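Local coordinates for probable zinc protease PqqL (Escherichia coli, PDB 6OFT), which probably acts as a zinc-dependent endopeptidase of the M16 family in the periplasm, represented here by the first half of the protein, at residues Asp329-Ala334 against Glu439-Lys444; Asn252-Ile257 against Arg323-Asp328; Glu7-Gly12 against Arg19-Pro24. All coordinates share one frame; numbering follows the deposited sequence.

Contact 1: Asp329-Ala334 against Glu439-Lys444; sequences DNMQDA and EVAAKK
The backbone of Asp329 comes up against Ala441, with 4.3 Å between their CA atoms, and the turn leading into helix 331-348 then runs beside the short helix 439-444 until Met331 faces Lys444. Asp329 lays its side chain on the first turn of that short helix. OD2 sits 3.4 Å from CB of Val440, the two side chains crossing at about a right angle, while OD1 lies against CB of Ala441 and accepts a hydrogen bond from Asn438, just ahead of the helix. Met331 covers the next turn: its CG is 3.5 Å from the carbonyl O of Ala441, and bends at chi2 (-55°) and chi3 (-80°) place SD 4.4 Å from CB of Ala441. Lys444, extended beyond CG, runs its methylene groups past the Asp329 carbonyl, CD being 3.1 Å from that O. Its NZ ends 3.9 Å from OD1 of Asn330, the two side chains pointing the same way. Val436 touches both Met331 and Ala441, which places the contact at one end of the five-stranded sheet. No hydrogen bond or salt bridge links the segments, which meet through van der Waals contact; the 5.7 Å between Asp329 OD2 and Lys444 NZ allows at most a long-range electrostatic attraction.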
ATOM      1  N   ASP A 329     -19.155  19.477 -15.335  1.00 45.18           N
ATOM      2  CA  ASP A 329     -19.907  19.729 -14.103  1.00 44.13           C
ATOM      3  C   ASP A 329     -21.220  18.929 -14.059  1.00 45.34           C
ATOM      4  O   ASP A 329     -22.044  19.141 -13.169  1.00 44.48           O
ATOM      5  CB  ASP A 329     -20.189  21.244 -13.982  1.00 46.50           C
ATOM      6  CG  ASP A 329     -18.942  22.110 -14.027  1.00 56.31           C
ATOM      7  OD1 ASP A 329     -17.852  21.607 -13.664  1.00 55.56           O
ATOM      8  OD2 ASP A 329     -19.053  23.285 -14.425  1.00 66.86           O
ATOM      9  N   ASN A 330     -21.397  17.994 -15.003  1.00 40.53           N
ATOM     10  CA  ASN A 330     -22.601  17.189 -15.112  1.00 39.96           C
ATOM     11  C   ASN A 330     -22.628  16.079 -14.052  1.00 40.80           C
ATOM     12  O   ASN A 330     -22.362  14.909 -14.343  1.00 39.87           O
ATOM     13  CB  ASN A 330     -22.787  16.680 -16.556  1.00 44.47           C
ATOM     14  CG  ASN A 330     -22.736  17.766 -17.624  1.00 76.95           C
ATOM     15  OD1 ASN A 330     -22.929  18.971 -17.365  1.00 72.32           O
ATOM     16  ND2 ASN A 330     -22.469  17.360 -18.859  1.00 70.17           N
ATOM     17  N   MET A 331     -22.959  16.471 -12.807  1.00 35.44           N
ATOM     18  CA  MET A 331     -23.031  15.562 -11.656  1.00 34.24           C
ATOM     19  C   MET A 331     -24.186  14.566 -11.750  1.00 38.27           C
ATOM     20  O   MET A 331     -24.048  13.435 -11.282  1.00 37.56           O
ATOM     21  CB  MET A 331     -23.059  16.338 -10.325  1.00 36.15           C
ATOM     22  CG  MET A 331     -21.870  17.291 -10.132  1.00 38.88           C
ATOM     23  SD  MET A 331     -20.238  16.519 -10.279  1.00 41.61           S
ATOM     24  CE  MET A 331     -20.087  15.768  -8.667  1.00 37.60           C
ATOM     25  N   GLN A 332     -25.302  14.966 -12.383  1.00 36.03           N
ATOM     26  CA  GLN A 332     -26.485  14.116 -12.554  1.00 36.28           C
ATOM     27  C   GLN A 332     -26.196  12.923 -13.461  1.00 40.51           C
ATOM     28  O   GLN A 332     -26.568  11.796 -13.124  1.00 39.46           O
ATOM     29  CB  GLN A 332     -27.683  14.929 -13.067  1.00 38.75           C
ATOM     30  CG  GLN A 332     -29.033  14.252 -12.836  1.00 56.81           C
ATOM     31  CD  GLN A 332     -29.448  14.271 -11.386  1.00 72.36           C
ATOM     32  OE1 GLN A 332     -29.589  15.331 -10.762  1.00 69.87           O
ATOM     33  NE2 GLN A 332     -29.654  13.092 -10.822  1.00 57.88           N
ATOM     34  N   ASP A 333     -25.484  13.160 -14.570  1.00 38.09           N
ATOM     35  CA  ASP A 333     -25.118  12.109 -15.522  1.00 37.94           C
ATOM     36  C   ASP A 333     -24.161  11.089 -14.930  1.00 39.96           C
ATOM     37  O   ASP A 333     -24.294   9.898 -15.223  1.00 39.26           O
ATOM     38  CB  ASP A 333     -24.572  12.711 -16.832  1.00 40.06           C
ATOM     39  CG  ASP A 333     -25.629  13.381 -17.694  1.00 45.67           C
ATOM     40  OD1 ASP A 333     -25.249  14.099 -18.644  1.00 47.92           O
ATOM     41  OD2 ASP A 333     -26.835  13.186 -17.421  1.00 44.83           O
ATOM     42  N   ALA A 334     -23.203  11.555 -14.096  1.00 35.63           N
ATOM     43  CA  ALA A 334     -22.232  10.713 -13.399  1.00 34.36           C
ATOM     44  C   ALA A 334     -22.967   9.783 -12.430  1.00 35.21           C
ATOM     45  O   ALA A 334     -22.771   8.567 -12.481  1.00 34.37           O
ATOM     46  CB  ALA A 334     -21.233  11.579 -12.641  1.00 35.00           C
ATOM     47  N   GLU A 439     -18.091  26.177  -8.452  1.00 44.25           N
ATOM     48  CA  GLU A 439     -19.416  26.374  -7.880  1.00 44.58           C
ATOM     49  C   GLU A 439     -20.553  25.918  -8.806  1.00 47.61           C
ATOM     50  O   GLU A 439     -21.668  25.740  -8.314  1.00 47.39           O
ATOM     51  CB  GLU A 439     -19.609  27.819  -7.368  1.00 47.19           C
ATOM     52  CG  GLU A 439     -18.820  28.106  -6.089  1.00 59.51           C
ATOM     53  CD  GLU A 439     -18.844  27.014  -5.025  1.00 82.99           C
ATOM     54  OE1 GLU A 439     -19.894  26.856  -4.359  1.00 84.72           O
ATOM     55  OE2 GLU A 439     -17.819  26.306  -4.868  1.00 67.07           O
ATOM     56  N   VAL A 440     -20.281  25.661 -10.108  1.00 44.09           N
ATOM     57  CA  VAL A 440     -21.313  25.131 -11.022  1.00 43.93           C
ATOM     58  C   VAL A 440     -21.506  23.630 -10.670  1.00 45.81           C
ATOM     59  O   VAL A 440     -22.639  23.205 -10.437  1.00 45.03           O
ATOM     60  CB  VAL A 440     -21.007  25.342 -12.533  1.00 48.32           C
ATOM     61  CG1 VAL A 440     -22.164  24.857 -13.409  1.00 48.33           C
ATOM     62  CG2 VAL A 440     -20.666  26.798 -12.847  1.00 48.90           C
ATOM     63  N   ALA A 441     -20.398  22.855 -10.573  1.00 40.71           N
ATOM     64  CA  ALA A 441     -20.465  21.437 -10.191  1.00 39.40           C
ATOM     65  C   ALA A 441     -20.956  21.287  -8.742  1.00 42.81           C
ATOM     66  O   ALA A 441     -21.694  20.339  -8.453  1.00 42.41           O
ATOM     67  CB  ALA A 441     -19.111  20.760 -10.370  1.00 39.46           C
ATOM     68  N   ALA A 442     -20.580  22.244  -7.845  1.00 38.72           N
ATOM     69  CA  ALA A 442     -20.976  22.267  -6.426  1.00 38.05           C
ATOM     70  C   ALA A 442     -22.479  22.408  -6.280  1.00 41.49           C
ATOM     71  O   ALA A 442     -23.076  21.742  -5.433  1.00 39.90           O
ATOM     72  CB  ALA A 442     -20.267  23.394  -5.683  1.00 39.07           C
ATOM     73  N   LYS A 443     -23.088  23.272  -7.121  1.00 39.49           N
ATOM     74  CA  LYS A 443     -24.533  23.511  -7.181  1.00 39.45           C
ATOM     75  C   LYS A 443     -25.215  22.298  -7.833  1.00 41.10           C
ATOM     76  O   LYS A 443     -26.369  22.010  -7.525  1.00 41.71           O
ATOM     77  CB  LYS A 443     -24.812  24.810  -7.984  1.00 42.77           C
ATOM     78  CG  LYS A 443     -26.275  25.263  -8.083  1.00 61.59           C
ATOM     79  CD  LYS A 443     -26.722  26.128  -6.903  1.00 73.57           C
ATOM     80  CE  LYS A 443     -27.857  27.067  -7.263  1.00 87.80           C
ATOM     81  NZ  LYS A 443     -29.146  26.353  -7.475  1.00 95.62           N
ATOM     82  N   LYS A 444     -24.498  21.590  -8.725  1.00 36.56           N
ATOM     83  CA  LYS A 444     -25.005  20.407  -9.435  1.00 35.97           C
ATOM     84  C   LYS A 444     -24.896  19.099  -8.637  1.00 38.00           C
ATOM     85  O   LYS A 444     -25.618  18.147  -8.943  1.00 36.09           O
ATOM     86  CB  LYS A 444     -24.356  20.271 -10.823  1.00 38.17           C
ATOM     87  CG  LYS A 444     -25.088  21.136 -11.852  1.00 46.73           C
ATOM     88  CD  LYS A 444     -24.403  21.192 -13.199  1.00 55.75           C
ATOM     89  CE  LYS A 444     -25.164  22.050 -14.180  1.00 69.25           C
ATOM     90  NZ  LYS A 444     -24.543  22.012 -15.529  1.00 78.40           N
TER

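Contact 2: Asn252-Ile257 against Arg323-Asp328; sequences NRVNGI and RVNARD
Val254 lays its CG1 methyl against the side-chain amide of Asn325, 3.4 Å from ND2, and the same methyl also meets the Asn325 CB. This overlap lies just before the antiparallel pairing of strands 256-264 and 317-326, neighbours in the five-stranded mixed sheet of the domain matching the M16 inactive-domain family. Gly256 and Asn325 form a non-hydrogen-bonded pair, their CA atoms 4.3 Å apart. Ile257 and Val324 follow as a hydrogen-bonded pair, closed by Ile257 N to Val324 O and Val324 N to Ile257 O; the second bond is 3.0 Å long and almost straight at 171°. Ile257 and Val324 turn their side chains to the face covered by helix 331-348, where both touch Leu338. The Ile257 CG1 branch is anti to the backbone N (chi1 -171°), leaving CG2 to approach the Val324 carbonyl O at 4.0 Å. Asn255 O accepts a hydrogen bond from Ala326 N and also lies 3.5 Å from the Ala326 CB. On the other side of strand 256-264, the Gly256 backbone bonds to Met435 of strand 430-436. The Asn255 side-chain amide adds a further bond: ND2, which also bonds to Asn437, donates to the Asp328 carbonyl O at 2.9 Å with an N-H...O angle of 176°, the acceptor within the amide plane but ND2 above the carbonyl plane.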
ATOM      1  N   ASN A 252      -8.522  20.370  -7.475  1.00 43.06           N
ATOM      2  CA  ASN A 252      -8.770  19.007  -7.953  1.00 42.22           C
ATOM      3  C   ASN A 252      -9.178  19.090  -9.427  1.00 45.93           C
ATOM      4  O   ASN A 252      -9.879  20.031  -9.814  1.00 46.23           O
ATOM      5  CB  ASN A 252      -9.828  18.296  -7.098  1.00 41.53           C
ATOM      6  CG  ASN A 252      -9.320  17.826  -5.754  1.00 50.14           C
ATOM      7  OD1 ASN A 252      -8.111  17.700  -5.511  1.00 42.77           O
ATOM      8  ND2 ASN A 252     -10.238  17.524  -4.848  1.00 39.29           N
ATOM      9  N   ARG A 253      -8.694  18.157 -10.259  1.00 41.58           N
ATOM     10  CA  ARG A 253      -8.919  18.231 -11.705  1.00 42.09           C
ATOM     11  C   ARG A 253     -10.135  17.444 -12.238  1.00 44.47           C
ATOM     12  O   ARG A 253     -10.598  17.733 -13.345  1.00 44.06           O
ATOM     13  CB  ARG A 253      -7.642  17.831 -12.472  1.00 43.96           C
ATOM     14  CG  ARG A 253      -7.197  16.381 -12.263  1.00 60.74           C
ATOM     15  CD  ARG A 253      -6.129  15.976 -13.264  1.00 74.41           C
ATOM     16  NE  ARG A 253      -6.172  14.542 -13.552  1.00 80.37           N
ATOM     17  CZ  ARG A 253      -6.834  13.999 -14.569  1.00 93.12           C
ATOM     18  NH1 ARG A 253      -7.509  14.767 -15.419  1.00 79.79           N
ATOM     19  NH2 ARG A 253      -6.823  12.684 -14.750  1.00 79.10           N
ATOM     20  N   VAL A 254     -10.646  16.466 -11.468  1.00 39.26           N
ATOM     21  CA  VAL A 254     -11.749  15.603 -11.904  1.00 38.12           C
ATOM     22  C   VAL A 254     -12.961  15.670 -10.962  1.00 38.04           C
ATOM     23  O   VAL A 254     -12.822  15.485  -9.752  1.00 36.61           O
ATOM     24  CB  VAL A 254     -11.237  14.143 -12.117  1.00 42.31           C
ATOM     25  CG1 VAL A 254     -12.376  13.171 -12.396  1.00 42.44           C
ATOM     26  CG2 VAL A 254     -10.195  14.073 -13.236  1.00 42.58           C
ATOM     27  N   ASN A 255     -14.149  15.921 -11.535  1.00 33.03           N
ATOM     28  CA  ASN A 255     -15.405  15.917 -10.795  1.00 31.69           C
ATOM     29  C   ASN A 255     -16.010  14.536 -10.948  1.00 33.80           C
ATOM     30  O   ASN A 255     -15.803  13.900 -11.977  1.00 32.74           O
ATOM     31  CB  ASN A 255     -16.367  16.991 -11.299  1.00 28.00           C
ATOM     32  CG  ASN A 255     -15.875  18.401 -11.069  1.00 44.58           C
ATOM     33  OD1 ASN A 255     -15.288  18.741 -10.031  1.00 36.55           O
ATOM     34  ND2 ASN A 255     -16.102  19.258 -12.042  1.00 33.58           N
ATOM     35  N   GLY A 256     -16.716  14.063  -9.926  1.00 29.96           N
ATOM     36  CA  GLY A 256     -17.326  12.739  -9.991  1.00 29.26           C
ATOM     37  C   GLY A 256     -18.055  12.285  -8.749  1.00 32.12           C
ATOM     38  O   GLY A 256     -18.213  13.041  -7.787  1.00 31.45           O
ATOM     39  N   ILE A 257     -18.504  11.028  -8.785  1.00 27.43           N
ATOM     40  CA  ILE A 257     -19.255  10.378  -7.718  1.00 26.11           C
ATOM     41  C   ILE A 257     -18.686   8.980  -7.465  1.00 28.48           C
ATOM     42  O   ILE A 257     -18.318   8.284  -8.405  1.00 26.65           O
ATOM     43  CB  ILE A 257     -20.796  10.387  -8.012  1.00 28.75           C
ATOM     44  CG1 ILE A 257     -21.624   9.893  -6.786  1.00 28.43           C
ATOM     45  CG2 ILE A 257     -21.153   9.626  -9.312  1.00 27.83           C
ATOM     46  CD1 ILE A 257     -23.120  10.230  -6.799  1.00 33.52           C
ATOM     47  N   ARG A 323     -16.350   4.212  -8.742  1.00 25.98           N
ATOM     48  CA  ARG A 323     -16.331   5.609  -9.150  1.00 26.70           C
ATOM     49  C   ARG A 323     -16.679   5.839 -10.613  1.00 31.11           C
ATOM     50  O   ARG A 323     -16.282   5.057 -11.473  1.00 29.97           O
ATOM     51  CB  ARG A 323     -14.954   6.213  -8.813  1.00 26.65           C
ATOM     52  CG  ARG A 323     -14.797   7.700  -9.173  1.00 33.51           C
ATOM     53  CD  ARG A 323     -13.414   8.224  -8.848  1.00 40.39           C
ATOM     54  NE  ARG A 323     -13.116   8.178  -7.414  1.00 45.94           N
ATOM     55  CZ  ARG A 323     -13.566   9.059  -6.527  1.00 57.96           C
ATOM     56  NH1 ARG A 323     -14.351  10.059  -6.914  1.00 44.17           N
ATOM     57  NH2 ARG A 323     -13.238   8.947  -5.245  1.00 42.49           N
ATOM     58  N   VAL A 324     -17.418   6.935 -10.883  1.00 27.75           N
ATOM     59  CA  VAL A 324     -17.745   7.410 -12.220  1.00 27.82           C
ATOM     60  C   VAL A 324     -17.306   8.882 -12.279  1.00 33.46           C
ATOM     61  O   VAL A 324     -17.750   9.691 -11.456  1.00 33.51           O
ATOM     62  CB  VAL A 324     -19.228   7.199 -12.653  1.00 31.69           C
ATOM     63  CG1 VAL A 324     -19.551   8.001 -13.910  1.00 31.98           C
ATOM     64  CG2 VAL A 324     -19.544   5.720 -12.882  1.00 30.89           C
ATOM     65  N   ASN A 325     -16.423   9.216 -13.237  1.00 30.04           N
ATOM     66  CA  ASN A 325     -15.928  10.573 -13.446  1.00 30.16           C
ATOM     67  C   ASN A 325     -16.886  11.347 -14.339  1.00 35.60           C
ATOM     68  O   ASN A 325     -17.311  10.852 -15.388  1.00 34.40           O
ATOM     69  CB  ASN A 325     -14.510  10.561 -14.004  1.00 31.71           C
ATOM     70  CG  ASN A 325     -13.539   9.756 -13.160  1.00 51.09           C
ATOM     71  OD1 ASN A 325     -12.831   8.878 -13.664  1.00 51.03           O
ATOM     72  ND2 ASN A 325     -13.501  10.015 -11.854  1.00 32.84           N
ATOM     73  N   ALA A 326     -17.261  12.551 -13.889  1.00 34.43           N
ATOM     74  CA  ALA A 326     -18.198  13.423 -14.583  1.00 36.25           C
ATOM     75  C   ALA A 326     -17.604  14.168 -15.768  1.00 43.78           C
ATOM     76  O   ALA A 326     -16.427  14.545 -15.768  1.00 42.62           O
ATOM     77  CB  ALA A 326     -18.821  14.406 -13.610  1.00 37.15           C
ATOM     78  N   ARG A 327     -18.449  14.369 -16.784  1.00 45.09           N
ATOM     79  CA  ARG A 327     -18.157  15.143 -17.982  1.00 47.29           C
ATOM     80  C   ARG A 327     -18.429  16.580 -17.536  1.00 52.27           C
ATOM     81  O   ARG A 327     -19.588  16.931 -17.285  1.00 51.38           O
ATOM     82  CB  ARG A 327     -19.102  14.713 -19.116  1.00 50.69           C
ATOM     83  CG  ARG A 327     -19.016  15.567 -20.367  1.00 66.88           C
ATOM     84  CD  ARG A 327     -20.063  15.134 -21.374  1.00 80.21           C
ATOM     85  NE  ARG A 327     -19.868  15.768 -22.678  1.00 89.88           N
ATOM     86  CZ  ARG A 327     -19.043  15.314 -23.616  1.00104.71           C
ATOM     87  NH1 ARG A 327     -18.931  15.951 -24.772  1.00 93.51           N
ATOM     88  NH2 ARG A 327     -18.314  14.224 -23.399  1.00 89.84           N
ATOM     89  N   ASP A 328     -17.343  17.367 -17.340  1.00 49.42           N
ATOM     90  CA  ASP A 328     -17.361  18.755 -16.864  1.00 49.89           C
ATOM     91  C   ASP A 328     -17.955  18.866 -15.441  1.00 50.15           C
ATOM     92  O   ASP A 328     -17.344  18.382 -14.479  1.00 47.93           O
ATOM     93  CB  ASP A 328     -18.077  19.704 -17.862  1.00 53.72           C
ATOM     94  CG  ASP A 328     -17.524  19.684 -19.273  1.00 71.18           C
ATOM     95  OD1 ASP A 328     -16.304  19.931 -19.438  1.00 71.73           O
ATOM     96  OD2 ASP A 328     -18.317  19.447 -20.221  1.00 79.21           O
TER

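Contact 3: Glu7-Gly12 against Arg19-Pro24; sequences EKLITG and RYMIYP
Leu9 brings CD1 to 3.4 Å from the Ile22 carbonyl O, and its CA meets the Tyr23 ring at the edge; with Ile22 and Tyr23 it makes up the tightly packed part of an antiparallel beta hairpin built from strands 10-13 and 19-24. Here the Ile10-Ile22 pair is closed by Ile10 N to Ile22 O and Ile22 N to Ile10 O, each 2.8 Å and in the carbonyl plane, while Ile10 CB and Ile22 CB meet at 4.0 Å. Leu385 of helix 378-391 touches Leu9 and Met21, and the Tyr23 hydroxyl is held by Asp6 and Arg376. Thr11 CG2 meets Met21 CE at 3.7 Å, the side chains running side by side. On the other face Tyr20 folds its ring over Gly12, whose CA lies 4.0 Å from the ring centroid in a CH-pi contact. With chi1 at 50°, CG of Tyr20 stands between its backbone N and carbonyl carbon, which swings the ring across the partner strand; this pair's Gly12 N to Tyr20 O bond is stretched to 3.3 Å. The loose side is exposed Lys8: CB lies 3.9 Å from CE1 of Tyr23, then the chain bends at chi3 and chi4, taking NZ off the strand near a phosphate ion that probably comes from the crystallisation liquor. Backbone hydrogen bonds thus set the register, with apolar and ring contacts lining both faces, whereas the lysine contributes its aliphatic part and keeps its charge outside the pairing.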
ATOM      1  N   GLU A   7      10.591 -20.459  -5.158  1.00 21.97           N
ATOM      2  CA  GLU A   7      11.671 -21.413  -5.159  1.00 23.72           C
ATOM      3  C   GLU A   7      13.074 -20.758  -5.035  1.00 26.20           C
ATOM      4  O   GLU A   7      13.938 -21.286  -4.328  1.00 25.71           O
ATOM      5  CB  GLU A   7      11.529 -22.110  -6.511  1.00 26.06           C
ATOM      6  CG  GLU A   7      12.285 -23.361  -6.643  1.00 36.69           C
ATOM      7  CD  GLU A   7      13.526 -23.161  -7.460  1.00 34.81           C
ATOM      8  OE1 GLU A   7      13.511 -22.447  -8.490  1.00 28.87           O
ATOM      9  OE2 GLU A   7      14.534 -23.752  -7.044  1.00 32.02           O
ATOM     10  N   LYS A   8      13.280 -19.615  -5.733  1.00 23.66           N
ATOM     11  CA  LYS A   8      14.528 -18.829  -5.753  1.00 23.51           C
ATOM     12  C   LYS A   8      14.717 -17.919  -4.516  1.00 26.29           C
ATOM     13  O   LYS A   8      15.810 -17.377  -4.314  1.00 24.84           O
ATOM     14  CB  LYS A   8      14.608 -17.979  -7.039  1.00 26.75           C
ATOM     15  CG  LYS A   8      14.643 -18.795  -8.336  1.00 33.34           C
ATOM     16  CD  LYS A   8      15.270 -17.988  -9.461  1.00 40.50           C
ATOM     17  CE  LYS A   8      14.290 -17.513 -10.500  1.00 41.10           C
ATOM     18  NZ  LYS A   8      13.918 -18.593 -11.446  1.00 51.33           N
ATOM     19  N   LEU A   9      13.656 -17.723  -3.709  1.00 22.99           N
ATOM     20  CA  LEU A   9      13.742 -16.878  -2.521  1.00 21.81           C
ATOM     21  C   LEU A   9      14.482 -17.579  -1.379  1.00 25.74           C
ATOM     22  O   LEU A   9      14.192 -18.737  -1.058  1.00 24.89           O
ATOM     23  CB  LEU A   9      12.351 -16.396  -2.062  1.00 21.46           C
ATOM     24  CG  LEU A   9      12.301 -15.485  -0.837  1.00 24.89           C
ATOM     25  CD1 LEU A   9      12.921 -14.117  -1.128  1.00 24.20           C
ATOM     26  CD2 LEU A   9      10.867 -15.325  -0.344  1.00 26.32           C
ATOM     27  N   ILE A  10      15.424 -16.864  -0.760  1.00 21.69           N
ATOM     28  CA  ILE A  10      16.197 -17.395   0.361  1.00 22.21           C
ATOM     29  C   ILE A  10      15.743 -16.648   1.612  1.00 26.57           C
ATOM     30  O   ILE A  10      15.849 -15.430   1.652  1.00 25.34           O
ATOM     31  CB  ILE A  10      17.712 -17.234   0.073  1.00 24.72           C
ATOM     32  CG1 ILE A  10      18.134 -18.079  -1.144  1.00 25.18           C
ATOM     33  CG2 ILE A  10      18.558 -17.569   1.296  1.00 25.32           C
ATOM     34  CD1 ILE A  10      19.300 -17.527  -1.891  1.00 32.41           C
ATOM     35  N   THR A  11      15.174 -17.367   2.593  1.00 24.40           N
ATOM     36  CA  THR A  11      14.700 -16.768   3.847  1.00 24.22           C
ATOM     37  C   THR A  11      15.337 -17.463   5.030  1.00 27.62           C
ATOM     38  O   THR A  11      15.684 -18.638   4.950  1.00 26.95           O
ATOM     39  CB  THR A  11      13.157 -16.790   3.986  1.00 32.67           C
ATOM     40  OG1 THR A  11      12.681 -18.133   3.894  1.00 36.44           O
ATOM     41  CG2 THR A  11      12.463 -15.915   2.981  1.00 26.95           C
ATOM     42  N   GLY A  12      15.435 -16.746   6.132  1.00 24.28           N
ATOM     43  CA  GLY A  12      16.022 -17.293   7.342  1.00 24.99           C
ATOM     44  C   GLY A  12      16.205 -16.255   8.411  1.00 27.27           C
ATOM     45  O   GLY A  12      15.828 -15.095   8.239  1.00 26.20           O
ATOM     46  N   ARG A  19      15.780 -11.305  10.714  1.00 22.51           N
ATOM     47  CA  ARG A  19      15.333 -12.102   9.578  1.00 21.87           C
ATOM     48  C   ARG A  19      15.951 -11.549   8.311  1.00 24.17           C
ATOM     49  O   ARG A  19      16.299 -10.374   8.259  1.00 22.30           O
ATOM     50  CB  ARG A  19      13.798 -12.084   9.463  1.00 21.21           C
ATOM     51  CG  ARG A  19      13.042 -12.964  10.478  1.00 24.85           C
ATOM     52  CD  ARG A  19      11.553 -12.612  10.479  1.00 33.45           C
ATOM     53  NE  ARG A  19      11.280 -11.453  11.336  1.00 35.90           N
ATOM     54  CZ  ARG A  19      10.114 -10.816  11.440  1.00 47.04           C
ATOM     55  NH1 ARG A  19       9.074 -11.192  10.702  1.00 31.16           N
ATOM     56  NH2 ARG A  19       9.985  -9.788  12.272  1.00 31.51           N
ATOM     57  N   TYR A  20      16.104 -12.390   7.288  1.00 21.73           N
ATOM     58  CA  TYR A  20      16.628 -11.932   5.998  1.00 20.61           C
ATOM     59  C   TYR A  20      15.878 -12.581   4.865  1.00 24.64           C
ATOM     60  O   TYR A  20      15.319 -13.670   5.031  1.00 24.48           O
ATOM     61  CB  TYR A  20      18.147 -12.137   5.865  1.00 21.78           C
ATOM     62  CG  TYR A  20      18.624 -13.534   6.214  1.00 23.39           C
ATOM     63  CD1 TYR A  20      18.612 -14.555   5.267  1.00 24.73           C
ATOM     64  CD2 TYR A  20      19.122 -13.824   7.478  1.00 24.43           C
ATOM     65  CE1 TYR A  20      19.018 -15.850   5.593  1.00 24.62           C
ATOM     66  CE2 TYR A  20      19.561 -15.105   7.804  1.00 25.91           C
ATOM     67  CZ  TYR A  20      19.513 -16.115   6.858  1.00 27.41           C
ATOM     68  OH  TYR A  20      19.966 -17.369   7.184  1.00 23.78           O
ATOM     69  N   MET A  21      15.837 -11.895   3.719  1.00 21.95           N
ATOM     70  CA  MET A  21      15.182 -12.356   2.499  1.00 21.92           C
ATOM     71  C   MET A  21      16.082 -11.964   1.365  1.00 24.85           C
ATOM     72  O   MET A  21      16.437 -10.788   1.237  1.00 25.64           O
ATOM     73  CB  MET A  21      13.793 -11.728   2.309  1.00 24.62           C
ATOM     74  CG  MET A  21      12.869 -11.904   3.483  1.00 29.90           C
ATOM     75  SD  MET A  21      11.233 -11.312   3.065  1.00 35.15           S
ATOM     76  CE  MET A  21      10.336 -12.838   3.153  1.00 32.48           C
ATOM     77  N   ILE A  22      16.516 -12.953   0.593  1.00 20.91           N
ATOM     78  CA  ILE A  22      17.411 -12.756  -0.552  1.00 20.85           C
ATOM     79  C   ILE A  22      16.747 -13.269  -1.820  1.00 23.57           C
ATOM     80  O   ILE A  22      16.266 -14.405  -1.864  1.00 20.82           O
ATOM     81  CB  ILE A  22      18.806 -13.403  -0.333  1.00 23.64           C
ATOM     82  CG1 ILE A  22      19.495 -12.850   0.949  1.00 23.04           C
ATOM     83  CG2 ILE A  22      19.703 -13.230  -1.593  1.00 24.00           C
ATOM     84  CD1 ILE A  22      20.504 -13.792   1.521  1.00 18.55           C
ATOM     85  N   TYR A  23      16.743 -12.428  -2.863  1.00 21.21           N
ATOM     86  CA  TYR A  23      16.146 -12.793  -4.135  1.00 20.28           C
ATOM     87  C   TYR A  23      17.060 -12.380  -5.272  1.00 24.14           C
ATOM     88  O   TYR A  23      17.368 -11.191  -5.382  1.00 22.83           O
ATOM     89  CB  TYR A  23      14.735 -12.196  -4.297  1.00 20.19           C
ATOM     90  CG  TYR A  23      13.955 -12.862  -5.412  1.00 21.65           C
ATOM     91  CD1 TYR A  23      13.248 -14.041  -5.189  1.00 23.67           C
ATOM     92  CD2 TYR A  23      13.965 -12.343  -6.701  1.00 22.59           C
ATOM     93  CE1 TYR A  23      12.580 -14.692  -6.223  1.00 25.14           C
ATOM     94  CE2 TYR A  23      13.290 -12.981  -7.745  1.00 24.00           C
ATOM     95  CZ  TYR A  23      12.593 -14.153  -7.500  1.00 31.27           C
ATOM     96  OH  TYR A  23      11.922 -14.782  -8.521  1.00 29.68           O
ATOM     97  N   PRO A  24      17.497 -13.335  -6.136  1.00 22.00           N
ATOM     98  CA  PRO A  24      18.374 -12.953  -7.259  1.00 21.21           C
ATOM     99  C   PRO A  24      17.606 -12.267  -8.376  1.00 24.14           C
ATOM    100  O   PRO A  24      16.475 -12.648  -8.659  1.00 24.00           O
ATOM    101  CB  PRO A  24      18.957 -14.291  -7.727  1.00 23.18           C
ATOM    102  CG  PRO A  24      17.934 -15.308  -7.318  1.00 27.11           C
ATOM    103  CD  PRO A  24      17.209 -14.794  -6.134  1.00 22.04           C
TER

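Along the chain contact 3 comes first, then contact 2, then contact 1, the three in series. Contact 3 lies on the opposite side of the chain's centre from the other two; its centre is about 44 Å from that of contact 2 and about 53 Å from that of contact 1. Contacts 1 and 2 are neighbours, about 9 Å between centres; strand 317-326 and helix 331-348 follow each other through a short turn. They touch where Met331 CE packs on Gly256 O and Ala334 on Val324 and Ile257. Contact 3 thus belongs to the edge of the six-stranded sheet in the insulinase-type domain with the predicted zinc site, contacts 1 and 2 to the end of the five-stranded sheet in the inactive-type domain.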